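PDB 5M11: immunoreactive 84kD antigen PG93 from Porphyromonas gingivalis, which is an essential surface component of the type-IX secretion system of this oral bacterium and binds zinc and calcium ions. Local coordinates for residues Leu467-Asn472 / Asn484-Ser489. Numbering follows the deposited sequence.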
loop_
_atom_site.group_PDB
_atom_site.type_symbol
_atom_site.label_atom_id
_atom_site.label_comp_id
_atom_site.label_asym_id
_atom_site.label_seq_id
_atom_site.Cartn_x
_atom_site.Cartn_y
_atom_site.Cartn_z
ATOM N N LEU A 467 -29.672 -9.756 7.584
ATOM C CA LEU A 467 -28.977 -9.039 6.507
ATOM C C LEU A 467 -27.569 -9.594 6.341
ATOM O O LEU A 467 -26.937 -9.974 7.326
ATOM C CB LEU A 467 -28.961 -7.504 6.668
ATOM C CG LEU A 467 -28.305 -6.856 7.900
ATOM C CD1 LEU A 467 -26.820 -6.582 7.661
ATOM C CD2 LEU A 467 -28.974 -5.520 8.202
ATOM N N ALA A 468 -27.110 -9.670 5.085
ATOM C CA ALA A 468 -25.819 -10.210 4.671
ATOM C C ALA A 468 -24.630 -9.647 5.475
ATOM O O ALA A 468 -23.892 -10.430 6.068
ATOM C CB ALA A 468 -25.603 -9.955 3.189
ATOM N N SER A 469 -24.435 -8.316 5.498
ATOM C CA SER A 469 -23.293 -7.753 6.206
ATOM C C SER A 469 -23.489 -6.319 6.643
ATOM O O SER A 469 -24.002 -5.484 5.888
ATOM C CB SER A 469 -22.047 -7.821 5.331
ATOM O OG SER A 469 -20.941 -7.175 5.939
ATOM N N PHE A 470 -23.039 -6.050 7.876
ATOM C CA PHE A 470 -22.977 -4.735 8.490
ATOM C C PHE A 470 -21.595 -4.172 8.192
ATOM O O PHE A 470 -20.733 -4.900 7.688
ATOM C CB PHE A 470 -23.227 -4.818 10.009
ATOM C CG PHE A 470 -24.660 -4.945 10.474
ATOM C CD1 PHE A 470 -25.471 -3.822 10.599
ATOM C CD2 PHE A 470 -25.172 -6.176 10.874
ATOM C CE1 PHE A 470 -26.781 -3.936 11.088
ATOM C CE2 PHE A 470 -26.492 -6.296 11.325
ATOM C CZ PHE A 470 -27.286 -5.176 11.437
ATOM N N GLY A 471 -21.379 -2.902 8.514
ATOM C CA GLY A 471 -20.108 -2.236 8.278
ATOM C C GLY A 471 -19.273 -2.112 9.523
ATOM O O GLY A 471 -18.563 -3.044 9.897
ATOM N N ASN A 472 -19.344 -0.953 10.163
ATOM C CA ASN A 472 -18.566 -0.656 11.364
ATOM C C ASN A 472 -19.463 -0.061 12.464
ATOM O O ASN A 472 -20.517 0.507 12.171
ATOM C CB ASN A 472 -17.400 0.277 11.027
ATOM C CG ASN A 472 -16.533 -0.203 9.889
ATOM O OD1 ASN A 472 -16.662 0.254 8.739
ATOM N ND2 ASN A 472 -15.653 -1.152 10.181
ATOM N N ASN A 484 -23.530 0.835 10.219
ATOM C CA ASN A 484 -23.855 1.005 8.791
ATOM C C ASN A 484 -24.183 -0.354 8.139
ATOM O O ASN A 484 -23.712 -1.381 8.615
ATOM C CB ASN A 484 -22.743 1.740 8.000
ATOM C CG ASN A 484 -21.328 1.197 8.081
ATOM O OD1 ASN A 484 -20.664 1.224 9.121
ATOM N ND2 ASN A 484 -20.764 0.874 6.938
ATOM N N ILE A 485 -25.022 -0.362 7.081
ATOM C CA ILE A 485 -25.404 -1.604 6.371
ATOM C C ILE A 485 -24.616 -1.693 5.068
ATOM O O ILE A 485 -24.805 -0.862 4.173
ATOM C CB ILE A 485 -26.946 -1.770 6.100
ATOM C CG1 ILE A 485 -27.846 -1.185 7.245
ATOM C CG2 ILE A 485 -27.321 -3.234 5.763
ATOM C CD1 ILE A 485 -27.869 -1.850 8.563
ATOM N N LEU A 486 -23.733 -2.690 4.966
ATOM C CA LEU A 486 -22.957 -2.877 3.748
ATOM C C LEU A 486 -23.730 -3.694 2.705
ATOM O O LEU A 486 -23.543 -3.450 1.513
ATOM C CB LEU A 486 -21.609 -3.539 4.038
ATOM C CG LEU A 486 -20.479 -2.656 4.570
ATOM C CD1 LEU A 486 -19.213 -3.452 4.678
ATOM C CD2 LEU A 486 -20.226 -1.441 3.680
ATOM N N HIS A 487 -24.586 -4.656 3.148
ATOM C CA HIS A 487 -25.382 -5.514 2.266
ATOM C C HIS A 487 -26.585 -6.213 2.976
ATOM O O HIS A 487 -26.419 -6.750 4.069
ATOM C CB HIS A 487 -24.474 -6.590 1.619
ATOM C CG HIS A 487 -24.097 -6.279 0.197
ATOM N ND1 HIS A 487 -22.893 -5.646 -0.116
ATOM C CD2 HIS A 487 -24.797 -6.483 -0.949
ATOM C CE1 HIS A 487 -22.900 -5.499 -1.435
ATOM N NE2 HIS A 487 -24.028 -5.981 -1.979
ATOM N N ARG A 488 -27.781 -6.222 2.335
ATOM C CA ARG A 488 -28.960 -6.957 2.824
ATOM C C ARG A 488 -28.945 -8.356 2.241
ATOM O O ARG A 488 -28.937 -9.351 2.967
ATOM C CB ARG A 488 -30.305 -6.283 2.419
ATOM C CG ARG A 488 -30.694 -4.974 3.086
ATOM C CD ARG A 488 -31.157 -5.111 4.529
ATOM N NE ARG A 488 -32.500 -5.667 4.675
ATOM C CZ ARG A 488 -33.054 -5.960 5.847
ATOM N NH1 ARG A 488 -32.384 -5.754 6.973
ATOM N NH2 ARG A 488 -34.279 -6.468 5.903
ATOM N N SER A 489 -28.991 -8.400 0.889
ATOM C CA SER A 489 -29.050 -9.555 -0.002
ATOM C C SER A 489 -28.745 -9.108 -1.443
ATOM O O SER A 489 -28.673 -7.904 -1.712
ATOM C CB SER A 489 -30.435 -10.196 0.071
ATOM O OG SER A 489 -30.517 -11.341 -0.758
#
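With chi1 at 53°, Asn484 tucks its CG between its own backbone N and carbonyl carbon, and its amide turns along the backbone of Gly471 and Asn472; in Leu467 a like first torsion (60°) lays the isobutyl group against Ile485. The Asn484 amide extends the backbone pairing: its OD1 accepts from Asn472 N at 2.8 Å, the donor standing above the amide plane, while Asn484 O takes Gly471 N, also at 2.8 Å. Main chain and side chain of one residue thus grip two successive N-H groups of the opposite strand.

Further along, two classic beta bulges interrupt the antiparallel ladder. Leu486 and His487 both face Ser469, whose O receives a bond from His487 N (2.9 Å) in its carbonyl plane and a weak, bent one from Leu486 N. Ala468 and Ser469 in turn both face His487, whose O accepts a nearly straight bond from Ser469 N (173°), while Ala468 N turns to Arg488 O at 2.8 Å.

Ile485 serves two apolar neighbours with separate branches. Its CD1 lies 3.5 Å from Phe470 CE1, in an oblique approach to the ring, and its CG2 meets Leu467 CD2 at 3.7 Å. Leu467 CD1 covers one face of that ring toward its rim, and the bent Arg488 chain brings NH1 to Leu467 CD2, which lies at the guanidinium edge.

Strands 469-475 and 481-485 form the hairpin that opens a four-stranded antiparallel propeller blade, continued by strands 497-501 and 513-517. Leu486 and Asn472 touch Lys425 of strand 422-429, and Asn484 ND2 bonds weakly to Ile533 O, so the blade's first strands are flanked by strands 422-429 and 533-538.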